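Local atomic coordinates of glycosylation Associate Protein 2 (Streptococcus agalactiae serotype V, PDB entry 6OYC), a protein that probably helps modify and export glycosylated surface proteins through the accessory Sec system, as a member of the Gap1-Gap2-Gap3 complex. Residues I140-D145 with S169-F174; L188-I193 with V252-L257; D197-L202 with F245-G250. All blocks are in the same frame, centred on the assembly; numbering follows the deposited sequence.

In the fold
All three contacts belong to a pair of antiparallel sheets packed face to face, a beta sandwich apart from the mixed sheet of the probable alpha/beta-hydrolase-like part. Contacts 1 and 3 lie in one sheet, their centres about 13 Å apart, and join where Ser169 N and Ala246 O, 2.7 Å apart, probably form a hydrogen bond. Contact 2 lies in the other sheet, its centre about 15 Å from that of contact 1 and about 13 Å from that of contact 3. Leu172 CD2 on Leu254 CD1 (3.6 Å) and His192 CD2 on Ile200 CD1 (3.7 Å) bridge the two layers. Along the chain, contact 3 is nested inside the loop that contact 2 closes.

Contact 1: I140-D145 with S169-F174; sequences IQIRND and SFLLNF
Gln141 and Asn173 form the hydrogen-bonded pair that lays strand 140-142 antiparallel to strand 168-180. Gln141 N donates to Asn173 O at 2.8 Å, and Asn173 N answers to Gln141 O at 3.0 Å. Arg143 N, just past the short strand, adds a backbone bond to Leu171 O. The polar side chains lie on the face of Gln141. Asn173 CG sits between its backbone N and carbonyl carbon (chi1 64°), which leans the amide toward its partner; ND2 then reaches a lone pair of Gln141 OE1 in the carbonyl plane at 3.0 Å. The two amides are turned 69° against each other, and ND2 also donates to Phe174 O from above that carbonyl's plane. Strand 140-142 is an outermost strand of a five-stranded antiparallel sheet, and its partner carries a classic beta bulge, with Leu171 and Leu172 both opposite Leu244. Beside the bulge the Arg143 guanidinium is gripped at its edge, by partners close to its plane: NE donates to Phe170 O at 2.7 Å, NH2 donates to a water at 2.9 Å, and NH1 forms a salt bridge with Asp145 OD1 through a weak, long hydrogen bond, and a second salt bridge with Glu147. Apolar contacts fill the opposite face. Ile140 CG1 stands over the Phe174 ring as a CH-pi contact, 4.1 Å from its centroid, while Ile140 CG2 touches Leu172 CD1 at 3.6 Å.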
ATOM      1  N   ILE B 140      -7.133 -23.427   4.455  1.00 30.71           N
ATOM      2  CA  ILE B 140      -6.671 -24.447   3.526  1.00 31.20           C
ATOM      3  C   ILE B 140      -7.182 -25.813   3.974  1.00 31.24           C
ATOM      4  O   ILE B 140      -7.160 -26.148   5.170  1.00 30.11           O
ATOM      5  CB  ILE B 140      -5.137 -24.406   3.412  1.00 29.29           C
ATOM      6  CG1 ILE B 140      -4.708 -23.094   2.762  1.00 30.99           C
ATOM      7  CG2 ILE B 140      -4.609 -25.604   2.616  1.00 29.51           C
ATOM      8  CD1 ILE B 140      -3.211 -22.978   2.516  1.00 31.13           C
ATOM      9  N   GLN B 141      -7.690 -26.587   3.022  1.00 27.60           N
ATOM     10  CA  GLN B 141      -8.089 -27.974   3.255  1.00 28.91           C
ATOM     11  C   GLN B 141      -7.161 -28.856   2.421  1.00 28.50           C
ATOM     12  O   GLN B 141      -7.292 -28.924   1.194  1.00 32.14           O
ATOM     13  CB  GLN B 141      -9.558 -28.188   2.902  1.00 27.24           C
ATOM     14  CG  GLN B 141     -10.516 -27.440   3.816  1.00 30.64           C
ATOM     15  CD  GLN B 141     -11.940 -27.376   3.283  1.00 29.47           C
ATOM     16  OE1 GLN B 141     -12.180 -27.030   2.117  1.00 31.25           O
ATOM     17  NE2 GLN B 141     -12.890 -27.707   4.134  1.00 28.72           N
ATOM     18  N   ILE B 142      -6.197 -29.500   3.082  1.00 27.96           N
ATOM     19  CA  ILE B 142      -5.281 -30.403   2.396  1.00 27.30           C
ATOM     20  C   ILE B 142      -6.027 -31.677   2.034  1.00 28.36           C
ATOM     21  O   ILE B 142      -6.971 -32.081   2.722  1.00 31.06           O
ATOM     22  CB  ILE B 142      -4.055 -30.699   3.287  1.00 30.25           C
ATOM     23  CG1 ILE B 142      -3.342 -29.400   3.645  1.00 28.48           C
ATOM     24  CG2 ILE B 142      -3.035 -31.629   2.587  1.00 28.24           C
ATOM     25  CD1 ILE B 142      -2.697 -29.471   5.012  1.00 29.82           C
ATOM     26  N   ARG B 143      -5.643 -32.299   0.925  1.00 27.10           N
ATOM     27  CA  ARG B 143      -6.275 -33.568   0.593  1.00 33.64           C
ATOM     28  C   ARG B 143      -6.021 -34.560   1.724  1.00 32.86           C
ATOM     29  O   ARG B 143      -4.910 -34.636   2.262  1.00 32.92           O
ATOM     30  CB  ARG B 143      -5.776 -34.100  -0.747  1.00 34.90           C
ATOM     31  CG  ARG B 143      -4.430 -34.764  -0.752  1.00 33.75           C
ATOM     32  CD  ARG B 143      -4.299 -35.497  -2.056  1.00 36.41           C
ATOM     33  NE  ARG B 143      -2.958 -35.400  -2.597  1.00 39.64           N
ATOM     34  CZ  ARG B 143      -1.989 -36.259  -2.311  1.00 41.86           C
ATOM     35  NH1 ARG B 143      -2.232 -37.265  -1.483  1.00 38.93           N
ATOM     36  NH2 ARG B 143      -0.792 -36.114  -2.858  1.00 38.96           N
ATOM     37  N   ASN B 144      -7.074 -35.282   2.115  1.00 29.32           N
ATOM     38  CA  ASN B 144      -7.058 -36.013   3.381  1.00 34.43           C
ATOM     39  C   ASN B 144      -6.122 -37.213   3.379  1.00 33.69           C
ATOM     40  O   ASN B 144      -5.751 -37.684   4.456  1.00 32.40           O
ATOM     41  CB  ASN B 144      -8.472 -36.449   3.742  1.00 31.05           C
ATOM     42  CG  ASN B 144      -9.344 -35.259   4.102  1.00 35.99           C
ATOM     43  OD1 ASN B 144      -9.557 -34.359   3.286  1.00 34.53           O
ATOM     44  ND2 ASN B 144      -9.814 -35.226   5.333  1.00 36.80           N
ATOM     45  N   ASP B 145      -5.716 -37.702   2.208  1.00 33.12           N
ATOM     46  CA  ASP B 145      -4.814 -38.841   2.131  1.00 37.09           C
ATOM     47  C   ASP B 145      -3.367 -38.420   1.888  1.00 38.72           C
ATOM     48  O   ASP B 145      -2.560 -39.249   1.452  1.00 39.89           O
ATOM     49  CB  ASP B 145      -5.282 -39.831   1.052  1.00 32.72           C
ATOM     50  CG  ASP B 145      -5.232 -39.250  -0.350  1.00 38.34           C
ATOM     51  OD1 ASP B 145      -5.270 -38.007  -0.487  1.00 39.63           O
ATOM     52  OD2 ASP B 145      -5.163 -40.036  -1.319  1.00 38.46           O
ATOM     53  N   SER B 169      -0.638 -33.102  -9.266  1.00 36.86           N
ATOM     54  CA  SER B 169      -1.597 -33.862  -8.473  1.00 33.52           C
ATOM     55  C   SER B 169      -2.239 -32.954  -7.447  1.00 30.96           C
ATOM     56  O   SER B 169      -1.539 -32.194  -6.765  1.00 28.13           O
ATOM     57  CB  SER B 169      -0.936 -35.026  -7.738  1.00 29.16           C
ATOM     58  OG  SER B 169      -0.421 -35.941  -8.667  1.00 40.31           O
ATOM     59  N   PHE B 170      -3.562 -33.069  -7.320  1.00 27.29           N
ATOM     60  CA  PHE B 170      -4.295 -32.246  -6.370  1.00 30.04           C
ATOM     61  C   PHE B 170      -3.671 -32.365  -4.990  1.00 30.16           C
ATOM     62  O   PHE B 170      -3.444 -33.467  -4.488  1.00 34.16           O
ATOM     63  CB  PHE B 170      -5.771 -32.653  -6.320  1.00 29.16           C
ATOM     64  CG  PHE B 170      -6.564 -31.914  -5.272  1.00 30.75           C
ATOM     65  CD1 PHE B 170      -6.803 -30.550  -5.399  1.00 27.81           C
ATOM     66  CD2 PHE B 170      -7.063 -32.577  -4.155  1.00 30.94           C
ATOM     67  CE1 PHE B 170      -7.542 -29.853  -4.443  1.00 26.67           C
ATOM     68  CE2 PHE B 170      -7.810 -31.892  -3.190  1.00 28.49           C
ATOM     69  CZ  PHE B 170      -8.041 -30.522  -3.338  1.00 30.52           C
ATOM     70  N   LEU B 171      -3.358 -31.225  -4.393  1.00 27.44           N
ATOM     71  CA  LEU B 171      -2.777 -31.212  -3.060  1.00 29.83           C
ATOM     72  C   LEU B 171      -3.698 -30.595  -2.017  1.00 32.09           C
ATOM     73  O   LEU B 171      -3.830 -31.148  -0.916  1.00 34.00           O
ATOM     74  CB  LEU B 171      -1.442 -30.462  -3.067  1.00 30.98           C
ATOM     75  CG  LEU B 171      -0.825 -30.316  -1.671  1.00 32.06           C
ATOM     76  CD1 LEU B 171      -0.554 -31.687  -1.040  1.00 25.51           C
ATOM     77  CD2 LEU B 171       0.432 -29.489  -1.739  1.00 34.92           C
ATOM     78  N   LEU B 172      -4.349 -29.469  -2.334  1.00 29.13           N
ATOM     79  CA  LEU B 172      -5.161 -28.742  -1.365  1.00 28.54           C
ATOM     80  C   LEU B 172      -6.090 -27.773  -2.085  1.00 27.55           C
ATOM     81  O   LEU B 172      -5.831 -27.353  -3.213  1.00 28.21           O
ATOM     82  CB  LEU B 172      -4.284 -27.977  -0.366  1.00 26.03           C
ATOM     83  CG  LEU B 172      -3.379 -26.879  -0.945  1.00 26.77           C
ATOM     84  CD1 LEU B 172      -4.081 -25.521  -0.937  1.00 26.78           C
ATOM     85  CD2 LEU B 172      -2.081 -26.811  -0.147  1.00 26.56           C
ATOM     86  N   ASN B 173      -7.151 -27.376  -1.399  1.00 26.01           N
ATOM     87  CA  ASN B 173      -7.993 -26.300  -1.886  1.00 23.59           C
ATOM     88  C   ASN B 173      -8.197 -25.278  -0.781  1.00 27.94           C
ATOM     89  O   ASN B 173      -7.911 -25.529   0.395  1.00 26.04           O
ATOM     90  CB  ASN B 173      -9.345 -26.813  -2.377  1.00 27.92           C
ATOM     91  CG  ASN B 173     -10.166 -27.443  -1.262  1.00 28.35           C
ATOM     92  OD1 ASN B 173     -10.033 -28.640  -0.979  1.00 28.41           O
ATOM     93  ND2 ASN B 173     -10.988 -26.633  -0.600  1.00 27.66           N
ATOM     94  N   PHE B 174      -8.665 -24.095  -1.185  1.00 27.02           N
ATOM     95  CA  PHE B 174      -9.170 -23.112  -0.242  1.00 28.19           C
ATOM     96  C   PHE B 174     -10.660 -23.364  -0.069  1.00 29.03           C
ATOM     97  O   PHE B 174     -11.373 -23.578  -1.057  1.00 27.54           O
ATOM     98  CB  PHE B 174      -8.901 -21.684  -0.730  1.00 30.32           C
ATOM     99  CG  PHE B 174      -7.470 -21.268  -0.555  1.00 30.68           C
ATOM    100  CD1 PHE B 174      -6.499 -21.660  -1.473  1.00 29.13           C
ATOM    101  CD2 PHE B 174      -7.083 -20.527   0.550  1.00 28.88           C
ATOM    102  CE1 PHE B 174      -5.156 -21.300  -1.296  1.00 31.56           C
ATOM    103  CE2 PHE B 174      -5.751 -20.150   0.731  1.00 29.33           C
ATOM    104  CZ  PHE B 174      -4.781 -20.544  -0.196  1.00 25.43           C
TER
HETATM  105  O   HOH W   1      -0.040 -33.766  -4.346  1.00 37.65           O

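Contact 2: L188-I193 with V252-L257; sequences LFLEHI and VKLGPL
Leu190 and Leu257 both hold CG anti to the backbone N (chi1 172° and 163°), and their side chains meet at about a right angle, Leu190 CD1 against Leu257 CB at 4.0 Å. They belong to two antiparallel strands of a sandwich sheet whose register slips by one residue between Leu190 and His192: a beta bulge, with the extra residue on 252-257. At the slip Glu191 faces two residues at once. Its N donates to Pro256 O at 3.2 Å and its O accepts from Gly255 N at 2.7 Å. Past the bulge the ladder is regular again, Ile193 and Lys253 exchanging two backbone bonds.

Glu191 also leans its carboxylate on the proline, CD coming within 3.6 Å of Pro256 CD. The carboxylate is buried but not without partners: OE2 bonds Tyr157 and OE1 bonds His258, which would fix its rotation. On the face shared by Leu190, His192 and Leu254, Leu254 CD2 touches both His192 CB (3.8 Å) and Leu190 CD2 (4.1 Å), so one methyl joins two residues of the neighbouring strand. Leu254 and Leu257 also reach strand 168-180 of the facing sheet. The ends of Lys253 and Phe189 have partners beyond the pair, Glu195 in a salt bridge and Arg275 in a cation-pi contact. His192 folds back along its own strand (chi1 68°), and its ND1 donates to Leu190 O at 3.0 Å, the acceptor lying in the imidazole plane.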
ATOM      1  N   LEU B 188      -4.582 -11.336  -7.340  1.00 29.48           N
ATOM      2  CA  LEU B 188      -4.237 -12.400  -6.419  1.00 29.86           C
ATOM      3  C   LEU B 188      -2.727 -12.400  -6.252  1.00 31.19           C
ATOM      4  O   LEU B 188      -2.002 -12.172  -7.223  1.00 29.32           O
ATOM      5  CB  LEU B 188      -4.710 -13.765  -6.956  1.00 28.42           C
ATOM      6  CG  LEU B 188      -6.207 -13.845  -7.264  1.00 28.76           C
ATOM      7  CD1 LEU B 188      -6.546 -15.089  -8.074  1.00 30.28           C
ATOM      8  CD2 LEU B 188      -6.999 -13.824  -5.973  1.00 30.28           C
ATOM      9  N   PHE B 189      -2.251 -12.683  -5.035  1.00 28.76           N
ATOM     10  CA  PHE B 189      -0.826 -12.949  -4.837  1.00 28.98           C
ATOM     11  C   PHE B 189      -0.635 -13.944  -3.701  1.00 30.32           C
ATOM     12  O   PHE B 189      -1.081 -13.706  -2.575  1.00 34.31           O
ATOM     13  CB  PHE B 189      -0.038 -11.664  -4.543  1.00 30.95           C
ATOM     14  CG  PHE B 189       1.390 -11.928  -4.218  1.00 30.45           C
ATOM     15  CD1 PHE B 189       2.227 -12.493  -5.170  1.00 32.19           C
ATOM     16  CD2 PHE B 189       1.891 -11.664  -2.955  1.00 31.65           C
ATOM     17  CE1 PHE B 189       3.540 -12.778  -4.883  1.00 29.59           C
ATOM     18  CE2 PHE B 189       3.208 -11.944  -2.661  1.00 34.15           C
ATOM     19  CZ  PHE B 189       4.034 -12.505  -3.626  1.00 33.14           C
ATOM     20  N   LEU B 190       0.055 -15.036  -3.984  1.00 29.53           N
ATOM     21  CA  LEU B 190       0.263 -16.111  -3.020  1.00 34.71           C
ATOM     22  C   LEU B 190       1.702 -16.046  -2.508  1.00 34.29           C
ATOM     23  O   LEU B 190       2.645 -16.296  -3.263  1.00 36.31           O
ATOM     24  CB  LEU B 190      -0.019 -17.461  -3.669  1.00 30.85           C
ATOM     25  CG  LEU B 190       0.333 -18.702  -2.873  1.00 34.60           C
ATOM     26  CD1 LEU B 190      -0.665 -18.807  -1.744  1.00 36.21           C
ATOM     27  CD2 LEU B 190       0.311 -19.971  -3.762  1.00 31.14           C
ATOM     28  N   GLU B 191       1.869 -15.708  -1.236  1.00 30.94           N
ATOM     29  CA  GLU B 191       3.157 -15.870  -0.576  1.00 34.95           C
ATOM     30  C   GLU B 191       3.501 -17.338  -0.488  1.00 33.52           C
ATOM     31  O   GLU B 191       2.756 -18.115   0.118  1.00 36.48           O
ATOM     32  CB  GLU B 191       3.107 -15.309   0.832  1.00 36.69           C
ATOM     33  CG  GLU B 191       3.322 -13.872   0.939  1.00 39.46           C
ATOM     34  CD  GLU B 191       3.353 -13.459   2.384  1.00 44.18           C
ATOM     35  OE1 GLU B 191       2.576 -12.528   2.716  1.00 39.32           O
ATOM     36  OE2 GLU B 191       4.141 -14.075   3.164  1.00 42.00           O
ATOM     37  N   HIS B 192       4.644 -17.725  -1.031  1.00 34.29           N
ATOM     38  CA  HIS B 192       5.085 -19.094  -0.823  1.00 34.89           C
ATOM     39  C   HIS B 192       6.569 -19.171  -1.087  1.00 34.19           C
ATOM     40  O   HIS B 192       7.176 -18.236  -1.606  1.00 34.61           O
ATOM     41  CB  HIS B 192       4.359 -20.058  -1.740  1.00 33.29           C
ATOM     42  CG  HIS B 192       4.726 -19.859  -3.166  1.00 35.96           C
ATOM     43  ND1 HIS B 192       4.399 -18.709  -3.852  1.00 35.35           N
ATOM     44  CD2 HIS B 192       5.436 -20.629  -4.025  1.00 33.77           C
ATOM     45  CE1 HIS B 192       4.871 -18.789  -5.084  1.00 35.87           C
ATOM     46  NE2 HIS B 192       5.512 -19.938  -5.209  1.00 37.88           N
ATOM     47  N   ILE B 193       7.129 -20.326  -0.751  1.00 36.12           N
ATOM     48  CA  ILE B 193       8.524 -20.660  -0.982  1.00 38.01           C
ATOM     49  C   ILE B 193       8.608 -22.149  -1.289  1.00 41.20           C
ATOM     50  O   ILE B 193       7.956 -22.961  -0.631  1.00 37.87           O
ATOM     51  CB  ILE B 193       9.385 -20.308   0.241  1.00 39.42           C
ATOM     52  CG1 ILE B 193       9.707 -18.822   0.243  1.00 41.83           C
ATOM     53  CG2 ILE B 193      10.663 -21.112   0.226  1.00 43.97           C
ATOM     54  CD1 ILE B 193      10.039 -18.331   1.621  1.00 49.35           C
ATOM     55  N   VAL B 252       6.994 -27.327   0.263  1.00 42.30           N
ATOM     56  CA  VAL B 252       6.232 -26.123  -0.050  1.00 41.80           C
ATOM     57  C   VAL B 252       5.925 -25.441   1.271  1.00 39.94           C
ATOM     58  O   VAL B 252       5.487 -26.106   2.219  1.00 37.07           O
ATOM     59  CB  VAL B 252       4.925 -26.461  -0.793  1.00 41.87           C
ATOM     60  CG1 VAL B 252       4.306 -25.208  -1.388  1.00 37.18           C
ATOM     61  CG2 VAL B 252       5.169 -27.532  -1.847  1.00 46.21           C
ATOM     62  N   LYS B 253       6.183 -24.136   1.347  1.00 39.04           N
ATOM     63  CA  LYS B 253       5.751 -23.298   2.459  1.00 39.81           C
ATOM     64  C   LYS B 253       4.779 -22.282   1.896  1.00 35.83           C
ATOM     65  O   LYS B 253       5.160 -21.476   1.050  1.00 39.78           O
ATOM     66  CB  LYS B 253       6.916 -22.571   3.139  1.00 39.59           C
ATOM     67  CG  LYS B 253       7.937 -23.463   3.816  1.00 48.79           C
ATOM     68  CD  LYS B 253       8.653 -22.695   4.936  1.00 58.98           C
ATOM     69  CE  LYS B 253       9.821 -23.486   5.544  1.00 61.77           C
ATOM     70  NZ  LYS B 253      11.030 -23.557   4.666  1.00 57.11           N
ATOM     71  N   LEU B 254       3.541 -22.309   2.367  1.00 36.61           N
ATOM     72  CA  LEU B 254       2.507 -21.383   1.924  1.00 34.81           C
ATOM     73  C   LEU B 254       2.257 -20.335   2.994  1.00 34.60           C
ATOM     74  O   LEU B 254       2.129 -20.667   4.176  1.00 36.66           O
ATOM     75  CB  LEU B 254       1.211 -22.127   1.620  1.00 30.75           C
ATOM     76  CG  LEU B 254       1.369 -23.166   0.511  1.00 35.99           C
ATOM     77  CD1 LEU B 254       0.160 -24.071   0.461  1.00 32.92           C
ATOM     78  CD2 LEU B 254       1.579 -22.477  -0.834  1.00 30.97           C
ATOM     79  N   GLY B 255       2.171 -19.082   2.579  1.00 32.04           N
ATOM     80  CA  GLY B 255       1.732 -18.029   3.460  1.00 34.24           C
ATOM     81  C   GLY B 255       0.370 -17.523   3.034  1.00 34.11           C
ATOM     82  O   GLY B 255      -0.367 -18.206   2.325  1.00 32.17           O
ATOM     83  N   PRO B 256       0.005 -16.313   3.450  1.00 34.28           N
ATOM     84  CA  PRO B 256      -1.303 -15.782   3.070  1.00 31.03           C
ATOM     85  C   PRO B 256      -1.466 -15.720   1.560  1.00 33.52           C
ATOM     86  O   PRO B 256      -0.514 -15.476   0.813  1.00 32.38           O
ATOM     87  CB  PRO B 256      -1.310 -14.371   3.677  1.00 30.80           C
ATOM     88  CG  PRO B 256      -0.193 -14.361   4.681  1.00 35.37           C
ATOM     89  CD  PRO B 256       0.825 -15.316   4.159  1.00 35.54           C
ATOM     90  N   LEU B 257      -2.702 -15.928   1.114  1.00 33.83           N
ATOM     91  CA  LEU B 257      -3.105 -15.619  -0.252  1.00 32.61           C
ATOM     92  C   LEU B 257      -3.815 -14.269  -0.221  1.00 30.37           C
ATOM     93  O   LEU B 257      -4.888 -14.141   0.380  1.00 31.85           O
ATOM     94  CB  LEU B 257      -4.009 -16.719  -0.819  1.00 29.32           C
ATOM     95  CG  LEU B 257      -4.825 -16.357  -2.060  1.00 30.84           C
ATOM     96  CD1 LEU B 257      -3.884 -16.099  -3.237  1.00 30.21           C
ATOM     97  CD2 LEU B 257      -5.827 -17.468  -2.413  1.00 29.70           C
TER

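Contact 3: D197-L202 with F245-G250; sequences DIDIRL and FAKGKG
Arg201 and Phe245 hold the tight end of this antiparallel pair, with Arg201 N to Phe245 O at 2.8 Å and Phe245 N to Arg201 O at 2.7 Å. The same Arg201 O also stands at the edge of the Phe245 ring. Asp199 and Lys247 form the next hydrogen-bonded pair, each N donating to the other's O. Between these pairs Ile200 CG2 meets Ala246 CB at 4.1 Å on the buried face, where Ile200 also packs on His192 and Ile194 of the other sheet. Ile200 CG2 is anti to the carbonyl carbon and CG1 lies between it and the backbone N (chi1 61°), a torsion that sends the longer branch away from Ala246 and toward the other sheet.

The opposite face is looser and partly open to solvent. Lys247 runs extended across Asp199, its CE 3.7 Å from Asp199 OD2, yet NZ stops at 4.5 Å from that oxygen, an attraction of charges rather than a salt bridge. Arg201 turns to Glu222 for its salt bridge, and Tyr168 touches Asp199, Arg201 and Lys247 alike. Toward the Asp197 end the pairing weakens: Lys249 N reaches Asp197 O at 3.1 Å. Gly248 lies beside it with a positive phi of 96°, a backbone shape that suits glycine, and with no side chain in the way its CA comes to 3.3 Å from Asp197 O. Here both segments turn a corner, at 197 and at 248-250, and each connects to a strand of the facing sheet, as in a beta sandwich, where a strand passes from one layer to the other by turning a corner.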
ATOM      1  N   ASP B 197      12.842 -30.188  -5.939  1.00 43.97           N
ATOM      2  CA  ASP B 197      12.296 -30.297  -7.295  1.00 47.82           C
ATOM      3  C   ASP B 197      10.773 -30.433  -7.230  1.00 46.68           C
ATOM      4  O   ASP B 197      10.188 -31.489  -7.486  1.00 43.06           O
ATOM      5  CB  ASP B 197      12.928 -31.471  -8.031  1.00 51.46           C
ATOM      6  CG  ASP B 197      14.420 -31.552  -7.811  1.00 61.58           C
ATOM      7  OD1 ASP B 197      15.144 -30.609  -8.213  1.00 61.26           O
ATOM      8  OD2 ASP B 197      14.865 -32.561  -7.217  1.00 68.11           O
ATOM      9  N   ILE B 198      10.128 -29.329  -6.865  1.00 43.75           N
ATOM     10  CA  ILE B 198       8.678 -29.260  -6.771  1.00 45.50           C
ATOM     11  C   ILE B 198       8.177 -28.243  -7.773  1.00 43.24           C
ATOM     12  O   ILE B 198       8.748 -27.160  -7.909  1.00 40.48           O
ATOM     13  CB  ILE B 198       8.189 -28.858  -5.372  1.00 44.62           C
ATOM     14  CG1 ILE B 198       8.784 -29.755  -4.318  1.00 44.41           C
ATOM     15  CG2 ILE B 198       6.657 -28.919  -5.312  1.00 41.79           C
ATOM     16  CD1 ILE B 198       7.921 -29.776  -3.085  1.00 49.58           C
ATOM     17  N   ASP B 199       7.096 -28.575  -8.445  1.00 40.43           N
ATOM     18  CA  ASP B 199       6.352 -27.600  -9.212  1.00 38.49           C
ATOM     19  C   ASP B 199       4.953 -27.535  -8.621  1.00 37.88           C
ATOM     20  O   ASP B 199       4.383 -28.565  -8.247  1.00 36.62           O
ATOM     21  CB  ASP B 199       6.327 -27.978 -10.700  1.00 45.90           C
ATOM     22  CG  ASP B 199       7.717 -27.912 -11.354  1.00 52.34           C
ATOM     23  OD1 ASP B 199       8.678 -27.444 -10.704  1.00 50.86           O
ATOM     24  OD2 ASP B 199       7.852 -28.316 -12.529  1.00 60.89           O
ATOM     25  N   ILE B 200       4.421 -26.332  -8.485  1.00 35.43           N
ATOM     26  CA  ILE B 200       3.049 -26.167  -8.030  1.00 34.76           C
ATOM     27  C   ILE B 200       2.267 -25.406  -9.089  1.00 40.20           C
ATOM     28  O   ILE B 200       2.803 -24.538  -9.791  1.00 37.54           O
ATOM     29  CB  ILE B 200       2.951 -25.457  -6.661  1.00 34.18           C
ATOM     30  CG1 ILE B 200       3.545 -24.061  -6.735  1.00 39.51           C
ATOM     31  CG2 ILE B 200       3.640 -26.271  -5.570  1.00 35.51           C
ATOM     32  CD1 ILE B 200       3.334 -23.261  -5.470  1.00 40.44           C
ATOM     33  N   ARG B 201       0.980 -25.752  -9.198  1.00 37.18           N
ATOM     34  CA  ARG B 201       0.039 -25.120 -10.110  1.00 37.03           C
ATOM     35  C   ARG B 201      -1.223 -24.708  -9.358  1.00 35.47           C
ATOM     36  O   ARG B 201      -1.825 -25.509  -8.635  1.00 33.43           O
ATOM     37  CB  ARG B 201      -0.333 -26.049 -11.270  1.00 34.73           C
ATOM     38  CG  ARG B 201      -1.456 -25.459 -12.123  1.00 39.16           C
ATOM     39  CD  ARG B 201      -1.939 -26.411 -13.206  1.00 37.94           C
ATOM     40  NE  ARG B 201      -0.903 -26.633 -14.206  1.00 38.91           N
ATOM     41  CZ  ARG B 201      -0.754 -27.747 -14.915  1.00 41.22           C
ATOM     42  NH1 ARG B 201      -1.582 -28.773 -14.759  1.00 40.46           N
ATOM     43  NH2 ARG B 201       0.238 -27.829 -15.785  1.00 43.21           N
ATOM     44  N   LEU B 202      -1.636 -23.470  -9.560  1.00 34.65           N
ATOM     45  CA  LEU B 202      -2.866 -22.943  -8.997  1.00 33.75           C
ATOM     46  C   LEU B 202      -3.947 -22.965 -10.070  1.00 32.50           C
ATOM     47  O   LEU B 202      -3.747 -22.420 -11.159  1.00 33.98           O
ATOM     48  CB  LEU B 202      -2.633 -21.516  -8.507  1.00 35.90           C
ATOM     49  CG  LEU B 202      -3.368 -20.999  -7.288  1.00 36.20           C
ATOM     50  CD1 LEU B 202      -3.105 -21.905  -6.090  1.00 29.25           C
ATOM     51  CD2 LEU B 202      -2.911 -19.581  -7.020  1.00 34.88           C
ATOM     52  N   PHE B 245      -2.303 -27.691  -7.167  1.00 31.28           N
ATOM     53  CA  PHE B 245      -1.730 -28.966  -7.572  1.00 32.97           C
ATOM     54  C   PHE B 245      -0.212 -28.896  -7.430  1.00 33.32           C
ATOM     55  O   PHE B 245       0.381 -27.812  -7.474  1.00 30.04           O
ATOM     56  CB  PHE B 245      -2.078 -29.313  -9.028  1.00 31.68           C
ATOM     57  CG  PHE B 245      -3.541 -29.539  -9.272  1.00 29.97           C
ATOM     58  CD1 PHE B 245      -4.439 -28.494  -9.241  1.00 30.38           C
ATOM     59  CD2 PHE B 245      -4.018 -30.801  -9.571  1.00 30.04           C
ATOM     60  CE1 PHE B 245      -5.794 -28.720  -9.466  1.00 29.94           C
ATOM     61  CE2 PHE B 245      -5.367 -31.021  -9.804  1.00 27.25           C
ATOM     62  CZ  PHE B 245      -6.247 -29.979  -9.747  1.00 25.53           C
ATOM     63  N   ALA B 246       0.406 -30.061  -7.256  1.00 30.49           N
ATOM     64  CA  ALA B 246       1.845 -30.156  -7.085  1.00 32.39           C
ATOM     65  C   ALA B 246       2.345 -31.451  -7.708  1.00 33.13           C
ATOM     66  O   ALA B 246       1.583 -32.393  -7.951  1.00 35.17           O
ATOM     67  CB  ALA B 246       2.256 -30.108  -5.610  1.00 30.98           C
ATOM     68  N   LYS B 247       3.647 -31.475  -7.959  1.00 32.70           N
ATOM     69  CA  LYS B 247       4.340 -32.667  -8.415  1.00 38.28           C
ATOM     70  C   LYS B 247       5.803 -32.571  -7.995  1.00 40.68           C
ATOM     71  O   LYS B 247       6.343 -31.477  -7.786  1.00 35.95           O
ATOM     72  CB  LYS B 247       4.220 -32.846  -9.931  1.00 37.72           C
ATOM     73  CG  LYS B 247       4.823 -31.729 -10.756  1.00 37.31           C
ATOM     74  CD  LYS B 247       4.817 -32.139 -12.216  1.00 41.35           C
ATOM     75  CE  LYS B 247       5.492 -31.132 -13.110  1.00 49.01           C
ATOM     76  NZ  LYS B 247       5.655 -31.735 -14.472  1.00 62.88           N
ATOM     77  N   GLY B 248       6.438 -33.735  -7.874  1.00 37.23           N
ATOM     78  CA  GLY B 248       7.824 -33.797  -7.466  1.00 38.03           C
ATOM     79  C   GLY B 248       7.984 -34.048  -5.977  1.00 39.96           C
ATOM     80  O   GLY B 248       7.102 -34.570  -5.298  1.00 43.29           O
ATOM     81  N   LYS B 249       9.142 -33.658  -5.467  1.00 39.57           N
ATOM     82  CA  LYS B 249       9.518 -33.954  -4.097  1.00 43.94           C
ATOM     83  C   LYS B 249      10.241 -32.759  -3.495  1.00 43.60           C
ATOM     84  O   LYS B 249      11.071 -32.127  -4.153  1.00 44.41           O
ATOM     85  CB  LYS B 249      10.389 -35.212  -4.048  1.00 46.88           C
ATOM     86  CG  LYS B 249      11.409 -35.250  -2.900  1.00 65.48           C
ATOM     87  CD  LYS B 249      10.886 -36.005  -1.672  1.00 74.88           C
ATOM     88  CE  LYS B 249      11.801 -35.870  -0.419  1.00 74.78           C
ATOM     89  NZ  LYS B 249      11.749 -34.574   0.320  1.00 62.83           N
ATOM     90  N   GLY B 250       9.921 -32.456  -2.255  1.00 42.52           N
ATOM     91  CA  GLY B 250      10.566 -31.394  -1.532  1.00 42.10           C
ATOM     92  C   GLY B 250       9.588 -30.751  -0.556  1.00 41.66           C
ATOM     93  O   GLY B 250       8.774 -31.437   0.066  1.00 39.83           O
TER